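Local coordinates for DUF2666 domain-containing protein (Pyrococcus furiosus, PDB 3V68) that is of unknown precise function but probably binds double-stranded DNA, and carries two DUF2666 family regions in one chain, at residues P115-P119 with V222-R227; Y132-N138 with K150-I154; L93-L97 with E245-E249; L57-I62 with V104-I109. All blocks are in the same frame, centred on the assembly; numbering follows the deposited sequence.

Contact 1 (P115-P119 with V222-R227)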
loop_
_atom_site.group_PDB
_atom_site.type_symbol
_atom_site.label_atom_id
_atom_site.label_comp_id
_atom_site.label_asym_id
_atom_site.label_seq_id
_atom_site.Cartn_x
_atom_site.Cartn_y
_atom_site.Cartn_z
ATOM N N PRO A 115 10.540 -7.555 -1.582
ATOM C CA PRO A 115 10.066 -6.672 -2.643
ATOM C C PRO A 115 8.621 -6.228 -2.381
ATOM O O PRO A 115 7.667 -6.781 -2.943
ATOM C CB PRO A 115 10.182 -7.541 -3.901
ATOM C CG PRO A 115 10.007 -8.934 -3.401
ATOM C CD PRO A 115 10.633 -8.958 -2.034
ATOM N N ILE A 116 8.489 -5.237 -1.506
ATOM C CA ILE A 116 7.199 -4.700 -1.085
ATOM C C ILE A 116 6.794 -3.547 -2.002
ATOM O O ILE A 116 5.715 -3.562 -2.606
ATOM C CB ILE A 116 7.259 -4.216 0.392
ATOM C CG1 ILE A 116 7.608 -5.371 1.351
ATOM C CG2 ILE A 116 5.961 -3.515 0.792
ATOM C CD1 ILE A 116 6.729 -6.625 1.209
ATOM N N GLU A 117 7.663 -2.545 -2.098
ATOM C CA GLU A 117 7.495 -1.499 -3.092
ATOM C C GLU A 117 7.686 -2.100 -4.478
ATOM O O GLU A 117 8.455 -3.044 -4.660
ATOM C CB GLU A 117 8.491 -0.360 -2.861
ATOM C CG GLU A 117 8.228 0.406 -1.566
ATOM C CD GLU A 117 9.128 1.615 -1.390
ATOM O OE1 GLU A 117 10.370 1.468 -1.458
ATOM O OE2 GLU A 117 8.594 2.720 -1.170
ATOM N N PHE A 118 6.958 -1.560 -5.442
ATOM C CA PHE A 118 7.139 -1.926 -6.838
ATOM C C PHE A 118 8.373 -1.241 -7.417
ATOM O O PHE A 118 8.905 -0.318 -6.807
ATOM C CB PHE A 118 5.878 -1.571 -7.625
ATOM C CG PHE A 118 4.723 -2.470 -7.326
ATOM C CD1 PHE A 118 4.481 -3.591 -8.114
ATOM C CD2 PHE A 118 3.885 -2.216 -6.241
ATOM C CE1 PHE A 118 3.412 -4.449 -7.833
ATOM C CE2 PHE A 118 2.816 -3.070 -5.957
ATOM C CZ PHE A 118 2.587 -4.183 -6.753
ATOM N N PRO A 119 8.848 -1.706 -8.585
ATOM C CA PRO A 119 10.022 -1.087 -9.196
ATOM C C PRO A 119 9.818 0.398 -9.458
ATOM O O PRO A 119 8.687 0.845 -9.652
ATOM C CB PRO A 119 10.144 -1.826 -10.532
ATOM C CG PRO A 119 9.512 -3.138 -10.283
ATOM C CD PRO A 119 8.353 -2.835 -9.392
ATOM N N VAL A 222 7.239 -11.029 -8.479
ATOM C CA VAL A 222 7.753 -11.204 -7.113
ATOM C C VAL A 222 7.057 -10.322 -6.072
ATOM O O VAL A 222 6.948 -10.722 -4.919
ATOM C CB VAL A 222 9.298 -11.069 -7.007
ATOM C CG1 VAL A 222 9.986 -12.121 -7.878
ATOM C CG2 VAL A 222 9.760 -9.650 -7.346
ATOM N N ARG A 223 6.584 -9.142 -6.479
ATOM C CA ARG A 223 5.806 -8.276 -5.578
ATOM C C ARG A 223 4.504 -8.941 -5.152
ATOM O O ARG A 223 4.054 -8.764 -4.018
ATOM C CB ARG A 223 5.492 -6.915 -6.217
ATOM C CG ARG A 223 6.521 -5.826 -5.954
ATOM C CD ARG A 223 7.780 -6.058 -6.771
ATOM N NE ARG A 223 8.848 -5.155 -6.366
ATOM C CZ ARG A 223 10.085 -5.185 -6.848
ATOM N NH1 ARG A 223 10.436 -6.076 -7.770
ATOM N NH2 ARG A 223 10.979 -4.313 -6.396
ATOM N N TYR A 224 3.905 -9.703 -6.063
ATOM C CA TYR A 224 2.661 -10.403 -5.759
ATOM C C TYR A 224 2.921 -11.675 -4.964
ATOM O O TYR A 224 2.139 -12.027 -4.083
ATOM C CB TYR A 224 1.857 -10.652 -7.040
ATOM C CG TYR A 224 1.369 -9.349 -7.620
ATOM C CD1 TYR A 224 0.220 -8.741 -7.121
ATOM C CD2 TYR A 224 2.088 -8.694 -8.618
ATOM C CE1 TYR A 224 -0.221 -7.519 -7.626
ATOM C CE2 TYR A 224 1.659 -7.476 -9.130
ATOM C CZ TYR A 224 0.508 -6.903 -8.631
ATOM O OH TYR A 224 0.096 -5.702 -9.138
ATOM N N ALA A 225 4.040 -12.338 -5.248
ATOM C CA ALA A 225 4.453 -13.485 -4.459
ATOM C C ALA A 225 4.733 -13.074 -3.018
ATOM O O ALA A 225 4.330 -13.768 -2.091
ATOM C CB ALA A 225 5.661 -14.165 -5.082
ATOM N N ALA A 226 5.403 -11.932 -2.827
ATOM C CA ALA A 226 5.632 -11.432 -1.473
ATOM C C ALA A 226 4.319 -11.143 -0.749
ATOM O O ALA A 226 4.151 -11.518 0.411
ATOM C CB ALA A 226 6.524 -10.200 -1.490
ATOM N N ARG A 227 3.387 -10.492 -1.440
ATOM C CA ARG A 227 2.088 -10.180 -0.854
ATOM C C ARG A 227 1.320 -11.453 -0.500
ATOM O O ARG A 227 0.713 -11.533 0.565
ATOM C CB ARG A 227 1.279 -9.292 -1.793
ATOM C CG ARG A 227 1.743 -7.846 -1.750
ATOM C CD ARG A 227 1.261 -7.053 -2.951
ATOM N NE ARG A 227 1.440 -5.622 -2.712
ATOM C CZ ARG A 227 2.602 -4.980 -2.804
ATOM N NH1 ARG A 227 3.713 -5.627 -3.151
ATOM N NH2 ARG A 227 2.652 -3.683 -2.545
#
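Two arginines of helix 219-231, R223 and R227, reach into the loop 115-119 and take hold of its backbone carbonyls. R223 gives the straighter bond: NE lies 2.7 Å from E117 O with an N-H...O angle of 169°, and NH2 adds a weak bond to the same oxygen. R227 works end-on to I116 O, which lies 2.9 Å from NH1 and 3.1 Å from NH2. NH1 also donates to R223 O one helical turn back, which helps to fix the rotation of the guanidinium, while NE forms a salt bridge with D238. P115 O, buried without a hydrogen-bond partner, takes a CA-H...O contact from R223 CA.

Packing over the flat groups completes the grip. The R223 guanidinium is sandwiched between P119 CD, over its centre, and P115 CB on the opposite face. CG of R223 lies over the F118 face, 4.0 Å from the ring centroid, a CH-pi contact, and the bend at chi2 (74°) carries the chain on toward E117 O. F118 CE2 lies over one face of the R227 guanidinium, and the F118 edge meets the face of Y224 in an offset edge-to-face pair, planes at 62°.

F118 also packs on V175 and I178 of helix 160-181 and on S34 and S37 of helix 26-43; Y224 OH bonds to V175 O. The loop is thus wedged between helix 219-231 and those two helices.

Contact 2 (Y132-N138 with K150-I154)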
loop_
_atom_site.group_PDB
_atom_site.type_symbol
_atom_site.label_atom_id
_atom_site.label_comp_id
_atom_site.label_asym_id
_atom_site.label_seq_id
_atom_site.Cartn_x
_atom_site.Cartn_y
_atom_site.Cartn_z
ATOM N N TYR A 132 -5.050 20.941 -11.030
ATOM C CA TYR A 132 -5.892 21.906 -10.331
ATOM C C TYR A 132 -5.040 22.916 -9.578
ATOM O O TYR A 132 -3.965 22.583 -9.078
ATOM C CB TYR A 132 -6.842 21.187 -9.370
ATOM C CG TYR A 132 -7.717 20.160 -10.054
ATOM C CD1 TYR A 132 -8.935 20.526 -10.626
ATOM C CD2 TYR A 132 -7.323 18.821 -10.138
ATOM C CE1 TYR A 132 -9.741 19.587 -11.262
ATOM C CE2 TYR A 132 -8.121 17.877 -10.775
ATOM C CZ TYR A 132 -9.329 18.266 -11.334
ATOM O OH TYR A 132 -10.125 17.340 -11.964
ATOM N N GLU A 133 -5.527 24.152 -9.505
ATOM C CA GLU A 133 -4.814 25.225 -8.813
ATOM C C GLU A 133 -4.908 25.082 -7.298
ATOM O O GLU A 133 -3.969 25.408 -6.576
ATOM C CB GLU A 133 -5.340 26.591 -9.248
ATOM C CG GLU A 133 -5.041 26.934 -10.702
ATOM C CD GLU A 133 -5.365 28.375 -11.043
ATOM O OE1 GLU A 133 -6.168 28.600 -11.974
ATOM O OE2 GLU A 133 -4.822 29.283 -10.378
ATOM N N GLU A 134 -6.050 24.601 -6.824
ATOM C CA GLU A 134 -6.240 24.348 -5.403
ATOM C C GLU A 134 -5.519 23.072 -4.998
ATOM O O GLU A 134 -5.216 22.227 -5.847
ATOM C CB GLU A 134 -7.728 24.254 -5.049
ATOM C CG GLU A 134 -8.583 23.490 -6.053
ATOM C CD GLU A 134 -9.091 24.359 -7.189
ATOM O OE1 GLU A 134 -9.715 25.406 -6.913
ATOM O OE2 GLU A 134 -8.873 23.988 -8.362
ATOM N N ASP A 135 -5.240 22.948 -3.703
ATOM C CA ASP A 135 -4.722 21.709 -3.133
ATOM C C ASP A 135 -5.645 20.557 -3.515
ATOM O O ASP A 135 -6.868 20.714 -3.530
ATOM C CB ASP A 135 -4.612 21.819 -1.606
ATOM C CG ASP A 135 -3.379 22.591 -1.150
ATOM O OD1 ASP A 135 -2.596 23.069 -2.002
ATOM O OD2 ASP A 135 -3.196 22.722 0.079
ATOM N N HIS A 136 -5.060 19.406 -3.834
ATOM C CA HIS A 136 -5.830 18.281 -4.363
ATOM C C HIS A 136 -5.016 16.994 -4.420
ATOM O O HIS A 136 -3.788 17.011 -4.326
ATOM C CB HIS A 136 -6.310 18.591 -5.786
ATOM C CG HIS A 136 -5.200 18.626 -6.790
ATOM N ND1 HIS A 136 -4.410 19.739 -6.980
ATOM C CD2 HIS A 136 -4.716 17.671 -7.620
ATOM C CE1 HIS A 136 -3.504 19.477 -7.907
ATOM N NE2 HIS A 136 -3.663 18.227 -8.306
ATOM N N ILE A 137 -5.732 15.886 -4.585
ATOM C CA ILE A 137 -5.166 14.621 -5.037
ATOM C C ILE A 137 -5.901 14.273 -6.326
ATOM O O ILE A 137 -7.123 14.395 -6.392
ATOM C CB ILE A 137 -5.395 13.480 -4.009
ATOM C CG1 ILE A 137 -4.977 13.901 -2.586
ATOM C CG2 ILE A 137 -4.708 12.183 -4.470
ATOM C CD1 ILE A 137 -3.493 14.164 -2.390
ATOM N N ASN A 138 -5.164 13.846 -7.347
ATOM C CA ASN A 138 -5.773 13.500 -8.631
ATOM C C ASN A 138 -5.141 12.276 -9.294
ATOM O O ASN A 138 -3.998 12.335 -9.756
ATOM C CB ASN A 138 -5.743 14.714 -9.575
ATOM C CG ASN A 138 -6.022 14.346 -11.022
ATOM O OD1 ASN A 138 -6.904 13.538 -11.317
ATOM N ND2 ASN A 138 -5.256 14.937 -11.936
ATOM N N LYS A 150 -10.127 8.992 -9.374
ATOM C CA LYS A 150 -10.065 9.080 -7.921
ATOM C C LYS A 150 -9.388 10.389 -7.560
ATOM O O LYS A 150 -8.155 10.505 -7.577
ATOM C CB LYS A 150 -9.345 7.862 -7.328
ATOM C CG LYS A 150 -10.173 6.579 -7.414
ATOM C CD LYS A 150 -9.443 5.344 -6.901
ATOM C CE LYS A 150 -10.367 4.126 -6.963
ATOM N NZ LYS A 150 -9.767 2.894 -6.374
ATOM N N ARG A 151 -10.207 11.395 -7.273
ATOM C CA ARG A 151 -9.689 12.727 -7.011
ATOM C C ARG A 151 -10.557 13.528 -6.048
ATOM O O ARG A 151 -11.741 13.229 -5.859
ATOM C CB ARG A 151 -9.481 13.497 -8.325
ATOM C CG ARG A 151 -10.739 13.734 -9.128
ATOM C CD ARG A 151 -10.422 14.166 -10.552
ATOM N NE ARG A 151 -11.642 14.313 -11.342
ATOM C CZ ARG A 151 -11.703 14.251 -12.671
ATOM N NH1 ARG A 151 -10.606 14.025 -13.389
ATOM N NH2 ARG A 151 -12.871 14.398 -13.284
ATOM N N MET A 152 -9.947 14.527 -5.424
ATOM C CA MET A 152 -10.684 15.507 -4.636
ATOM C C MET A 152 -9.862 16.757 -4.375
ATOM O O MET A 152 -8.629 16.722 -4.377
ATOM C CB MET A 152 -11.191 14.914 -3.316
ATOM C CG MET A 152 -10.121 14.603 -2.311
ATOM S SD MET A 152 -10.808 13.839 -0.837
ATOM C CE MET A 152 -9.290 13.262 -0.116
ATOM N N ILE A 153 -10.573 17.859 -4.166
ATOM C CA ILE A 153 -9.985 19.113 -3.725
ATOM C C ILE A 153 -9.754 19.039 -2.218
ATOM O O ILE A 153 -10.580 18.485 -1.487
ATOM C CB ILE A 153 -10.930 20.305 -4.056
ATOM C CG1 ILE A 153 -11.289 20.336 -5.553
ATOM C CG2 ILE A 153 -10.357 21.637 -3.563
ATOM C CD1 ILE A 153 -10.108 20.291 -6.523
ATOM N N ILE A 154 -8.632 19.589 -1.762
ATOM C CA ILE A 154 -8.314 19.635 -0.336
ATOM C C ILE A 154 -8.547 21.038 0.230
ATOM O O ILE A 154 -7.957 22.017 -0.242
ATOM C CB ILE A 154 -6.869 19.151 -0.041
ATOM C CG1 ILE A 154 -6.689 17.692 -0.486
ATOM C CG2 ILE A 154 -6.541 19.297 1.445
ATOM C CD1 ILE A 154 -5.249 17.206 -0.488
HETATM O O HOH W 1 -5.664 23.022 1.828
#
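D135 O receives the shortest bond between the segments, 2.7 Å from I154 N and straight at the hydrogen (178°), although the donor stands above the carbonyl plane. Next along, I137 and M152 form a hydrogen-bonded antiparallel pair, with I137 N to M152 O and M152 N to I137 O both 3.0 Å. A water donates to D135 OD2 and I154 O, while D135 OD1 pairs with K11.

On one side of the hairpin, CD1 of I154 packs 3.9 Å from I137 CG1, and its CB meets D135 CB. An alanine in place of I154 would probably open a gap beside I137 CG1 and CD1.

On the other side, E134 CG lies 3.6 Å from both CG2 and CD1 of I153, whose CG1, anti to the carbonyl carbon (chi1 -55°), carries CD1 over a face of the Y132 ring. The Y132 hydroxyl rests over a face of the R151 guanidinium without a hydrogen bond, the two planes 72° apart. H136 ND1 donates to E134 O and NE2 bonds to T9. This is the open end of an antiparallel beta hairpin, strands 136-143 and 146-153, at one edge of the four-stranded sheet.

Contact 3 (L93-L97 with E245-E249)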
loop_
_atom_site.group_PDB
_atom_site.type_symbol
_atom_site.label_atom_id
_atom_site.label_comp_id
_atom_site.label_asym_id
_atom_site.label_seq_id
_atom_site.Cartn_x
_atom_site.Cartn_y
_atom_site.Cartn_z
ATOM N N LEU A 93 -14.677 0.177 15.746
ATOM C CA LEU A 93 -13.894 1.149 14.981
ATOM C C LEU A 93 -12.395 1.032 15.272
ATOM O O LEU A 93 -11.568 1.191 14.369
ATOM C CB LEU A 93 -14.392 2.579 15.228
ATOM C CG LEU A 93 -15.811 2.967 14.787
ATOM C CD1 LEU A 93 -16.106 4.403 15.186
ATOM C CD2 LEU A 93 -16.033 2.779 13.286
ATOM N N LYS A 94 -12.050 0.748 16.528
ATOM C CA LYS A 94 -10.648 0.562 16.916
ATOM C C LYS A 94 -9.997 -0.590 16.144
ATOM O O LYS A 94 -8.859 -0.468 15.675
ATOM C CB LYS A 94 -10.523 0.344 18.428
ATOM C CG LYS A 94 -9.087 0.311 18.923
ATOM C CD LYS A 94 -9.017 0.163 20.432
ATOM C CE LYS A 94 -7.575 0.188 20.910
ATOM N NZ LYS A 94 -7.481 0.220 22.398
ATOM N N LYS A 95 -10.728 -1.694 16.001
ATOM C CA LYS A 95 -10.249 -2.855 15.253
ATOM C C LYS A 95 -9.898 -2.474 13.812
ATOM O O LYS A 95 -8.863 -2.898 13.291
ATOM C CB LYS A 95 -11.285 -3.989 15.282
ATOM C CG LYS A 95 -10.772 -5.321 14.735
ATOM C CD LYS A 95 -11.813 -6.436 14.830
ATOM C CE LYS A 95 -11.259 -7.740 14.250
ATOM N NZ LYS A 95 -12.273 -8.837 14.179
ATOM N N LEU A 96 -10.758 -1.670 13.186
ATOM C CA LEU A 96 -10.532 -1.201 11.816
ATOM C C LEU A 96 -9.244 -0.392 11.700
ATOM O O LEU A 96 -8.459 -0.588 10.762
ATOM C CB LEU A 96 -11.719 -0.371 11.328
ATOM C CG LEU A 96 -13.062 -1.082 11.144
ATOM C CD1 LEU A 96 -14.134 -0.052 10.865
ATOM C CD2 LEU A 96 -12.999 -2.124 10.029
ATOM N N LEU A 97 -9.025 0.496 12.668
ATOM C CA LEU A 97 -7.851 1.370 12.666
ATOM C C LEU A 97 -6.563 0.632 13.025
ATOM O O LEU A 97 -5.501 0.939 12.476
ATOM C CB LEU A 97 -8.063 2.578 13.582
ATOM C CG LEU A 97 -9.146 3.571 13.144
ATOM C CD1 LEU A 97 -9.502 4.511 14.289
ATOM C CD2 LEU A 97 -8.713 4.360 11.909
ATOM N N GLU A 245 -12.908 3.918 5.044
ATOM C CA GLU A 245 -14.250 4.201 4.537
ATOM C C GLU A 245 -15.292 3.919 5.616
ATOM O O GLU A 245 -16.147 4.763 5.896
ATOM C CB GLU A 245 -14.519 3.341 3.294
ATOM C CG GLU A 245 -15.771 3.700 2.490
ATOM C CD GLU A 245 -15.959 2.797 1.275
ATOM O OE1 GLU A 245 -14.950 2.272 0.744
ATOM O OE2 GLU A 245 -17.119 2.614 0.848
ATOM N N LYS A 246 -15.195 2.740 6.231
ATOM C CA LYS A 246 -16.136 2.323 7.277
ATOM C C LYS A 246 -16.036 3.196 8.530
ATOM O O LYS A 246 -17.056 3.491 9.160
ATOM C CB LYS A 246 -15.959 0.837 7.620
ATOM C CG LYS A 246 -16.984 0.266 8.615
ATOM C CD LYS A 246 -18.410 0.298 8.075
ATOM C CE LYS A 246 -19.416 -0.008 9.174
ATOM N NZ LYS A 246 -20.821 0.036 8.680
ATOM N N TYR A 247 -14.820 3.612 8.888
ATOM C CA TYR A 247 -14.654 4.535 10.010
ATOM C C TYR A 247 -15.346 5.873 9.738
ATOM O O TYR A 247 -16.059 6.392 10.598
ATOM C CB TYR A 247 -13.179 4.774 10.384
ATOM C CG TYR A 247 -13.059 5.834 11.462
ATOM C CD1 TYR A 247 -13.106 5.491 12.815
ATOM C CD2 TYR A 247 -12.967 7.184 11.128
ATOM C CE1 TYR A 247 -13.031 6.470 13.803
ATOM C CE2 TYR A 247 -12.895 8.165 12.104
ATOM C CZ TYR A 247 -12.930 7.805 13.437
ATOM O OH TYR A 247 -12.859 8.785 14.403
ATOM N N LEU A 248 -15.122 6.423 8.544
ATOM C CA LEU A 248 -15.637 7.748 8.184
ATOM C C LEU A 248 -17.157 7.788 8.017
ATOM O O LEU A 248 -17.761 8.858 8.119
ATOM C CB LEU A 248 -14.935 8.287 6.930
ATOM C CG LEU A 248 -13.452 8.644 7.094
ATOM C CD1 LEU A 248 -12.782 8.844 5.743
ATOM C CD2 LEU A 248 -13.257 9.868 7.981
ATOM N N GLU A 249 -17.770 6.631 7.773
ATOM C CA GLU A 249 -19.231 6.535 7.693
ATOM C C GLU A 249 -19.872 6.894 9.031
ATOM O O GLU A 249 -19.365 6.518 10.091
ATOM C CB GLU A 249 -19.665 5.131 7.277
ATOM C CG GLU A 249 -19.465 4.814 5.810
ATOM C CD GLU A 249 -19.897 3.403 5.462
ATOM O OE1 GLU A 249 -21.099 3.090 5.607
ATOM O OE2 GLU A 249 -19.037 2.605 5.035
#
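Y247 leaves its helix with CG anti to the backbone N (chi1 175°), and L93 and L97 both carry CG anti to their carbonyl carbons (chi1 -64° and -66°); the ring is thereby brought against the two leucines. Its CD1-CE1 side does the touching. L93 CD1 lies 4.0 Å from Y247 CE1, and L93 CB and CD2 both approach Y247 CD1, the side chains crossing at about a right angle. One turn further on, L97 CD1 comes to 4.0 Å from Y247 CD1.

This is helix-on-helix packing: the last helix of the chain, 241-248, lies against the early turns of helix 91-110, joining the second DUF2666 range to the first. No hydrogen bond links the two segments, but N243 ND2 donates to L96 O from the preceding turn of the last helix, and Y247 OH bonds to K51 NZ. An alanine in place of L93 would probably leave the CD1-CE1 side of Y247 without much of its cover, with L97 CD1 still touching the ring.

Nearer the surface, L96 CD1 packs 3.6 Å from K246 CG. The lysine chain is bent, and its CB and CG both meet that methyl, the two side chains crossing obliquely, while its ammonium end heads away. On the far side of the last helix, L248 touches L161 and D162 of helix 160-181; L161 also meets Y247.

Contact 4 (L57-I62 with V104-I109)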
loop_
_atom_site.group_PDB
_atom_site.type_symbol
_atom_site.label_atom_id
_atom_site.label_comp_id
_atom_site.label_asym_id
_atom_site.label_seq_id
_atom_site.Cartn_x
_atom_site.Cartn_y
_atom_site.Cartn_z
ATOM N N LEU A 57 4.019 4.772 16.255
ATOM C CA LEU A 57 3.886 3.551 15.461
ATOM C C LEU A 57 5.185 3.179 14.757
ATOM O O LEU A 57 5.644 2.040 14.848
ATOM C CB LEU A 57 2.747 3.689 14.444
ATOM C CG LEU A 57 2.480 2.503 13.510
ATOM C CD1 LEU A 57 1.970 1.280 14.272
ATOM C CD2 LEU A 57 1.495 2.920 12.432
ATOM N N LEU A 58 5.773 4.152 14.071
ATOM C CA LEU A 58 6.999 3.927 13.309
ATOM C C LEU A 58 8.243 3.850 14.199
ATOM O O LEU A 58 9.341 3.555 13.718
ATOM C CB LEU A 58 7.154 4.998 12.222
ATOM C CG LEU A 58 6.016 5.107 11.194
ATOM C CD1 LEU A 58 6.268 6.260 10.230
ATOM C CD2 LEU A 58 5.805 3.804 10.430
ATOM N N SER A 59 8.061 4.102 15.495
ATOM C CA SER A 59 9.137 3.967 16.479
ATOM C C SER A 59 9.163 2.588 17.142
ATOM O O SER A 59 10.059 2.299 17.941
ATOM C CB SER A 59 9.038 5.063 17.546
ATOM O OG SER A 59 9.241 6.342 16.976
ATOM N N ILE A 60 8.184 1.744 16.817
ATOM C CA ILE A 60 8.135 0.373 17.335
ATOM C C ILE A 60 9.329 -0.415 16.803
ATOM O O ILE A 60 9.604 -0.407 15.599
ATOM C CB ILE A 60 6.805 -0.348 16.978
ATOM C CG1 ILE A 60 5.621 0.326 17.684
ATOM C CG2 ILE A 60 6.867 -1.838 17.345
ATOM C CD1 ILE A 60 4.261 -0.180 17.239
ATOM N N LYS A 61 10.039 -1.081 17.711
ATOM C CA LYS A 61 11.235 -1.829 17.343
ATOM C C LYS A 61 10.918 -3.285 17.033
ATOM O O LYS A 61 10.372 -4.013 17.867
ATOM C CB LYS A 61 12.321 -1.701 18.420
ATOM C CG LYS A 61 12.838 -0.268 18.634
ATOM C CD LYS A 61 13.962 0.135 17.664
ATOM C CE LYS A 61 13.451 0.556 16.284
ATOM N NZ LYS A 61 12.537 1.736 16.323
ATOM N N ILE A 62 11.244 -3.683 15.806
ATOM C CA ILE A 62 11.073 -5.053 15.348
ATOM C C ILE A 62 12.461 -5.563 14.964
ATOM O O ILE A 62 13.006 -5.193 13.921
ATOM C CB ILE A 62 10.094 -5.139 14.145
ATOM C CG1 ILE A 62 8.762 -4.423 14.443
ATOM C CG2 ILE A 62 9.865 -6.587 13.738
ATOM C CD1 ILE A 62 7.840 -5.122 15.435
ATOM N N VAL A 104 0.606 -0.225 7.868
ATOM C CA VAL A 104 1.621 0.824 7.755
ATOM C C VAL A 104 2.939 0.328 8.344
ATOM O O VAL A 104 3.995 0.441 7.714
ATOM C CB VAL A 104 1.161 2.137 8.447
ATOM C CG1 VAL A 104 2.327 3.096 8.646
ATOM C CG2 VAL A 104 0.068 2.800 7.629
ATOM N N LEU A 105 2.860 -0.241 9.544
ATOM C CA LEU A 105 4.039 -0.772 10.219
ATOM C C LEU A 105 4.682 -1.907 9.415
ATOM O O LEU A 105 5.895 -1.937 9.230
ATOM C CB LEU A 105 3.685 -1.247 11.633
ATOM C CG LEU A 105 4.835 -1.794 12.483
ATOM C CD1 LEU A 105 5.882 -0.712 12.727
ATOM C CD2 LEU A 105 4.326 -2.362 13.799
ATOM N N THR A 106 3.855 -2.826 8.926
ATOM C CA THR A 106 4.339 -3.957 8.140
ATOM C C THR A 106 5.121 -3.513 6.897
ATOM O O THR A 106 6.212 -4.025 6.631
ATOM C CB THR A 106 3.174 -4.903 7.769
ATOM O OG1 THR A 106 2.569 -5.388 8.973
ATOM C CG2 THR A 106 3.662 -6.090 6.942
ATOM N N ARG A 107 4.586 -2.543 6.157
ATOM C CA ARG A 107 5.284 -2.017 4.989
ATOM C C ARG A 107 6.639 -1.419 5.370
ATOM O O ARG A 107 7.643 -1.716 4.737
ATOM C CB ARG A 107 4.442 -0.967 4.253
ATOM C CG ARG A 107 5.204 -0.249 3.112
ATOM C CD ARG A 107 4.316 0.711 2.301
ATOM N NE ARG A 107 3.405 -0.033 1.438
ATOM C CZ ARG A 107 3.523 -0.149 0.118
ATOM N NH1 ARG A 107 4.493 0.477 -0.545
ATOM N NH2 ARG A 107 2.631 -0.869 -0.548
ATOM N N GLU A 108 6.660 -0.582 6.405
ATOM C CA GLU A 108 7.894 0.109 6.770
ATOM C C GLU A 108 8.953 -0.845 7.317
ATOM O O GLU A 108 10.139 -0.698 7.015
ATOM C CB GLU A 108 7.615 1.265 7.736
ATOM C CG GLU A 108 6.793 2.402 7.118
ATOM C CD GLU A 108 7.338 2.889 5.777
ATOM O OE1 GLU A 108 8.487 3.381 5.738
ATOM O OE2 GLU A 108 6.612 2.787 4.763
ATOM N N ILE A 109 8.518 -1.840 8.087
ATOM C CA ILE A 109 9.447 -2.823 8.663
ATOM C C ILE A 109 10.031 -3.759 7.601
ATOM O O ILE A 109 11.196 -4.150 7.689
ATOM C CB ILE A 109 8.794 -3.643 9.817
ATOM C CG1 ILE A 109 8.453 -2.746 11.023
ATOM C CG2 ILE A 109 9.685 -4.821 10.248
ATOM C CD1 ILE A 109 9.647 -2.012 11.660
#
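L105 reaches from helix 91-110 into the bend that follows helix 54-58, and each end of its side chain has a partner there. Its CB lies 4.0 Å from L57 CD1. CG stands anti to the backbone N (chi1 -178°), and from it the two methyls part: CD1 goes to the last turn of the short helix, 3.5 Å from L57 O, while CD2 meets I60 CD1 at 4.1 Å, the I60 side chain crossing at about a right angle. I82 of helix 76-83 touches both L57 and L105.

On the residue just before L105, V104 CG1 is shared. L57 CD2 approaches it to 3.9 Å and L58 CD2 to 4.0 Å. The same L58 methyl also rests 3.7 Å from E108 CG, touching the aliphatic part of that glutamate, whose carboxylate turns to a salt bridge with K111.

Beyond the bend, I62 and I109 cross at about a right angle. I62 CG1 sits 3.8 Å from I109 CD1 and equally near I109 CG1, and the CG2 methyls meet as well. K69 of helix 66-73 touches both isoleucines, and I62 also packs on V78 of helix 76-83.

No hydrogen bond crosses between 57-62 and 104-109. The chemistry is mainly that of branched aliphatic chains, so close apolar fit, largely buried, rather than directional bonding, holds the bend against the long helix.

How the contacts relate
Contacts 3 and 4 both use helix 91-110, near its start and its end, and their centres are 20 Å apart. The 115-119 half of contact 1 follows in the loop after that helix and, with R227, meets R107 of contact 4. R107 and R227 have their NH2 atoms close, and D238 forms salt bridges with both, probably easing that like-charge approach. Contact 2 stands apart in the sheet, its centre 29 Å from those of contacts 1 and 4. Along the chain, contact 4 closes first; contact 2 is nested within contact 1, and contact 1 within contact 3. Contacts 1 and 3 join the two DUF2666 ranges, while contact 4 lies within the first and contact 2 within the second.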